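Local coordinates for protein soluble cytochrome b558 (Ectothiorhodospira shaposhnikovii, PDB 1CXY) that binds a heme group and probably carries electrons as a soluble prokaryotic homologue of cytochrome b5, at residues L7-V15 / L78-L86. Residues are numbered along the deposited sequence; the frame is centred on the assembly and turned at random.
Sequences LPVFTLEQV and LQRYLIGTL. With HEM (protoporphyrin IX containing Fe), chain B.
L7 and F10 fit against the strand at G84, a place with no side chain of its own. L7 drops CD2 onto G84 CA (3.6 Å) and against L82 CD2, while its other branch, CD1, touches T85 CG2 where the two side chains cross at about a right angle. The F10 ring comes in edge-on: CE1 lies 3.8 Å from G84 CA, which sits near the ring plane together with I83 O. P8 O and F10 CE1 close over G84 CA where a CB would stand. I83 crosses F10 at about a right angle; its chi1 of 58° sets CG1 between the backbone N and the carbonyl carbon, laying CG1 and CD1 against the CE1–CZ end of the ring, with CD1 3.8 Å from F10 CZ. W25 meets the F10 ring edge-to-face. Replacing F10 by an alanine is likely to open a gap beside G84 and take from I83 CD1 and the W25 ring one of the surfaces they pack on.

Between these bumps the backbones run side by side. T85 N donates to P8 O (2.9 Å) and F10 N to T85 O (2.9 Å), so T85 grips the residues flanking V9, and a water ties T85 OG1 to L7 O. Farther along, the fork of L86 packs against the first turn of helix 12-15: CD2 on L12 CD2 (3.6 Å), and CD1 more loosely on V15 CG2 (4.3 Å). A capping box of T11 and Q14 starts that helix. I83 and G84 form a classic bulge opposite V32, on the other side of strand 82-85. Here a single parallel bridge, V9 with T85, joins the segments; pairing of the N-terminal segment with the last strand of an otherwise antiparallel sheet is characteristic of the cytochrome b5 fold.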
loop_
_atom_site.group_PDB
_atom_site.type_symbol
_atom_site.label_atom_id
_atom_site.label_comp_id
_atom_site.label_asym_id
_atom_site.label_seq_id
_atom_site.Cartn_x
_atom_site.Cartn_y
_atom_site.Cartn_z
ATOM N N LEU A 7 -13.348 -6.298 10.497
ATOM C CA LEU A 7 -11.975 -6.008 10.148
ATOM C C LEU A 7 -11.080 -5.855 11.374
ATOM O O LEU A 7 -11.344 -5.046 12.251
ATOM C CB LEU A 7 -11.841 -4.720 9.318
ATOM C CG LEU A 7 -12.267 -4.887 7.854
ATOM C CD1 LEU A 7 -12.737 -3.551 7.294
ATOM C CD2 LEU A 7 -11.126 -5.422 7.017
ATOM N N PRO A 8 -9.944 -6.537 11.313
ATOM C CA PRO A 8 -8.890 -6.325 12.298
ATOM C C PRO A 8 -8.486 -4.864 12.347
ATOM O O PRO A 8 -8.525 -4.148 11.332
ATOM C CB PRO A 8 -7.748 -7.190 11.782
ATOM C CG PRO A 8 -8.421 -8.279 11.014
ATOM C CD PRO A 8 -9.578 -7.567 10.315
ATOM N N VAL A 9 -8.032 -4.425 13.524
ATOM C CA VAL A 9 -7.569 -3.058 13.667
ATOM C C VAL A 9 -6.068 -3.074 13.946
ATOM O O VAL A 9 -5.641 -3.826 14.830
ATOM C CB VAL A 9 -8.275 -2.308 14.819
ATOM C CG1 VAL A 9 -7.664 -0.916 14.867
ATOM C CG2 VAL A 9 -9.769 -2.260 14.557
ATOM N N PHE A 10 -5.312 -2.253 13.250
ATOM C CA PHE A 10 -3.867 -2.200 13.409
ATOM C C PHE A 10 -3.428 -0.807 13.825
ATOM O O PHE A 10 -4.169 0.159 13.604
ATOM C CB PHE A 10 -3.178 -2.497 12.058
ATOM C CG PHE A 10 -3.525 -3.867 11.523
ATOM C CD1 PHE A 10 -4.535 -4.060 10.591
ATOM C CD2 PHE A 10 -2.759 -4.968 11.897
ATOM C CE1 PHE A 10 -4.811 -5.326 10.097
ATOM C CE2 PHE A 10 -3.049 -6.236 11.422
ATOM C CZ PHE A 10 -4.080 -6.413 10.519
ATOM N N THR A 11 -2.198 -0.662 14.305
ATOM C CA THR A 11 -1.674 0.685 14.521
ATOM C C THR A 11 -0.633 0.969 13.441
ATOM O O THR A 11 -0.140 0.032 12.808
ATOM C CB THR A 11 -0.937 0.789 15.865
ATOM O OG1 THR A 11 0.146 -0.170 15.793
ATOM C CG2 THR A 11 -1.852 0.482 17.037
ATOM N N LEU A 12 -0.192 2.224 13.316
ATOM C CA LEU A 12 0.900 2.515 12.389
ATOM C C LEU A 12 2.188 1.809 12.808
ATOM O O LEU A 12 2.998 1.485 11.945
ATOM C CB LEU A 12 1.143 4.018 12.250
ATOM C CG LEU A 12 0.124 4.747 11.358
ATOM C CD1 LEU A 12 0.405 6.243 11.352
ATOM C CD2 LEU A 12 0.161 4.221 9.932
ATOM N N GLU A 13 2.377 1.585 14.102
ATOM C CA GLU A 13 3.583 0.895 14.573
ATOM C C GLU A 13 3.648 -0.540 14.085
ATOM O O GLU A 13 4.733 -1.050 13.770
ATOM C CB GLU A 13 3.621 0.997 16.102
ATOM C CG GLU A 13 3.945 2.436 16.528
ATOM C CD GLU A 13 2.844 3.444 16.294
ATOM O OE1 GLU A 13 1.630 3.156 16.385
ATOM O OE2 GLU A 13 3.160 4.625 15.981
ATOM N N GLN A 14 2.486 -1.200 14.049
ATOM C CA GLN A 14 2.417 -2.571 13.539
ATOM C C GLN A 14 2.667 -2.585 12.034
ATOM O O GLN A 14 3.454 -3.384 11.526
ATOM C CB GLN A 14 1.039 -3.167 13.826
ATOM C CG GLN A 14 0.848 -3.467 15.313
ATOM C CD GLN A 14 -0.619 -3.773 15.564
ATOM O OE1 GLN A 14 -1.270 -3.066 16.335
ATOM N NE2 GLN A 14 -1.119 -4.824 14.903
ATOM N N VAL A 15 2.027 -1.636 11.325
ATOM C CA VAL A 15 2.293 -1.551 9.875
ATOM C C VAL A 15 3.767 -1.351 9.585
ATOM O O VAL A 15 4.299 -1.971 8.663
ATOM C CB VAL A 15 1.494 -0.410 9.223
ATOM C CG1 VAL A 15 1.792 -0.281 7.734
ATOM C CG2 VAL A 15 -0.001 -0.710 9.412
ATOM N N LEU A 78 -6.102 -2.571 -5.500
ATOM C CA LEU A 78 -5.634 -2.271 -4.145
ATOM C C LEU A 78 -6.562 -2.896 -3.104
ATOM O O LEU A 78 -6.104 -3.515 -2.159
ATOM C CB LEU A 78 -5.542 -0.753 -3.905
ATOM C CG LEU A 78 -5.313 -0.304 -2.447
ATOM C CD1 LEU A 78 -3.980 -0.844 -1.899
ATOM C CD2 LEU A 78 -5.340 1.206 -2.290
ATOM N N GLN A 79 -7.886 -2.749 -3.315
ATOM C CA GLN A 79 -8.828 -3.264 -2.319
ATOM C C GLN A 79 -8.729 -4.749 -2.069
ATOM O O GLN A 79 -8.935 -5.197 -0.921
ATOM C CB GLN A 79 -10.296 -2.904 -2.670
ATOM C CG GLN A 79 -11.115 -2.992 -1.355
ATOM C CD GLN A 79 -12.604 -2.833 -1.643
ATOM O OE1 GLN A 79 -13.259 -3.815 -1.966
ATOM N NE2 GLN A 79 -13.098 -1.615 -1.530
ATOM N N ARG A 80 -8.357 -5.555 -3.043
ATOM C CA ARG A 80 -8.166 -6.991 -2.861
ATOM C C ARG A 80 -7.132 -7.265 -1.771
ATOM O O ARG A 80 -7.274 -8.292 -1.125
ATOM C CB ARG A 80 -7.725 -7.626 -4.179
ATOM C CG ARG A 80 -7.378 -9.104 -4.156
ATOM N N TYR A 81 -6.136 -6.412 -1.557
ATOM C CA TYR A 81 -5.084 -6.710 -0.571
ATOM C C TYR A 81 -5.422 -6.154 0.798
ATOM O O TYR A 81 -4.603 -6.198 1.716
ATOM C CB TYR A 81 -3.758 -6.122 -1.112
ATOM C CG TYR A 81 -3.378 -6.805 -2.409
ATOM C CD1 TYR A 81 -3.585 -6.124 -3.614
ATOM C CD2 TYR A 81 -2.905 -8.109 -2.421
ATOM C CE1 TYR A 81 -3.280 -6.742 -4.809
ATOM C CE2 TYR A 81 -2.587 -8.731 -3.628
ATOM C CZ TYR A 81 -2.808 -8.032 -4.805
ATOM O OH TYR A 81 -2.532 -8.631 -6.018
ATOM N N LEU A 82 -6.660 -5.691 1.013
ATOM C CA LEU A 82 -7.093 -5.164 2.299
ATOM C C LEU A 82 -6.957 -6.204 3.401
ATOM O O LEU A 82 -7.333 -7.364 3.204
ATOM C CB LEU A 82 -8.595 -4.804 2.227
ATOM C CG LEU A 82 -9.206 -4.237 3.516
ATOM C CD1 LEU A 82 -8.594 -2.867 3.762
ATOM C CD2 LEU A 82 -10.726 -4.124 3.345
ATOM N N ILE A 83 -6.427 -5.853 4.578
ATOM C CA ILE A 83 -6.451 -6.795 5.700
ATOM C C ILE A 83 -7.065 -6.184 6.957
ATOM O O ILE A 83 -7.339 -6.926 7.912
ATOM C CB ILE A 83 -5.074 -7.397 6.042
ATOM C CG1 ILE A 83 -4.064 -6.290 6.384
ATOM C CG2 ILE A 83 -4.547 -8.248 4.883
ATOM C CD1 ILE A 83 -2.767 -6.786 7.025
ATOM N N GLY A 84 -7.283 -4.875 7.012
ATOM C CA GLY A 84 -7.881 -4.268 8.214
ATOM C C GLY A 84 -7.918 -2.748 8.137
ATOM O O GLY A 84 -7.724 -2.166 7.074
ATOM N N THR A 85 -8.266 -2.133 9.272
ATOM C CA THR A 85 -8.297 -0.677 9.351
ATOM C C THR A 85 -7.221 -0.184 10.315
ATOM O O THR A 85 -6.640 -0.950 11.089
ATOM C CB THR A 85 -9.651 -0.133 9.845
ATOM O OG1 THR A 85 -9.887 -0.656 11.157
ATOM C CG2 THR A 85 -10.766 -0.578 8.904
ATOM N N LEU A 86 -6.938 1.100 10.231
ATOM C CA LEU A 86 -5.932 1.746 11.061
ATOM C C LEU A 86 -6.578 2.410 12.270
ATOM O O LEU A 86 -7.603 3.091 12.052
ATOM C CB LEU A 86 -5.228 2.778 10.169
ATOM C CG LEU A 86 -3.889 3.337 10.616
ATOM C CD1 LEU A 86 -2.862 2.218 10.700
ATOM C CD2 LEU A 86 -3.458 4.463 9.703
HETATM C CHA HEM B . 1.044 2.686 -11.984
HETATM C CHB HEM B . 3.288 4.860 -8.293
HETATM C CHC HEM B . 1.037 1.890 -5.213
HETATM C CHD HEM B . -1.307 -0.209 -8.889
HETATM C C1A HEM B . 1.926 3.455 -11.264
HETATM C C2A HEM B . 2.957 4.312 -11.816
HETATM C C3A HEM B . 3.552 4.929 -10.786
HETATM C C4A HEM B . 2.930 4.447 -9.560
HETATM C CMA HEM B . 4.711 5.950 -10.805
HETATM C CAA HEM B . 3.251 4.515 -13.322
HETATM C CBA HEM B . 2.899 5.931 -13.885
HETATM C CGA HEM B . 1.426 6.128 -14.104
HETATM O O1A HEM B . 0.703 5.104 -14.202
HETATM O O2A HEM B . 0.955 7.290 -14.206
HETATM C C1B HEM B . 2.836 4.270 -7.123
HETATM C C2B HEM B . 3.207 4.662 -5.788
HETATM C C3B HEM B . 2.561 3.864 -4.934
HETATM C C4B HEM B . 1.803 2.917 -5.719
HETATM C CMB HEM B . 4.142 5.860 -5.482
HETATM C CAB HEM B . 2.603 3.894 -3.391
HETATM C CBB HEM B . 1.524 3.698 -2.631
HETATM C C1C HEM B . 0.218 1.059 -5.939
HETATM C C2C HEM B . -0.628 0.022 -5.394
HETATM C C3C HEM B . -1.293 -0.555 -6.406
HETATM C C4C HEM B . -0.876 0.125 -7.630
HETATM C CMC HEM B . -0.703 -0.277 -3.883
HETATM C CAC HEM B . -2.361 -1.666 -6.422
HETATM C CBC HEM B . -2.321 -2.753 -5.678
HETATM C C1D HEM B . -0.881 0.420 -10.043
HETATM C C2D HEM B . -1.444 0.189 -11.347
HETATM C C3D HEM B . -0.799 0.994 -12.198
HETATM C C4D HEM B . 0.175 1.751 -11.454
HETATM C CMD HEM B . -2.572 -0.828 -11.647
HETATM C CAD HEM B . -1.044 1.198 -13.717
HETATM C CBD HEM B . -1.746 2.572 -13.914
HETATM C CGD HEM B . -3.060 2.721 -13.192
HETATM O O1D HEM B . -3.306 3.729 -12.497
HETATM O O2D HEM B . -3.934 1.819 -13.350
HETATM N NA HEM B . 1.955 3.532 -9.880
HETATM N NB HEM B . 1.960 3.194 -7.064
HETATM N NC HEM B . 0.061 1.073 -7.310
HETATM N ND HEM B . 0.095 1.400 -10.123
HETATM FE FE HEM B . 0.984 2.329 -8.581
HETATM O O HOH W 1 -11.929 -2.360 11.858
#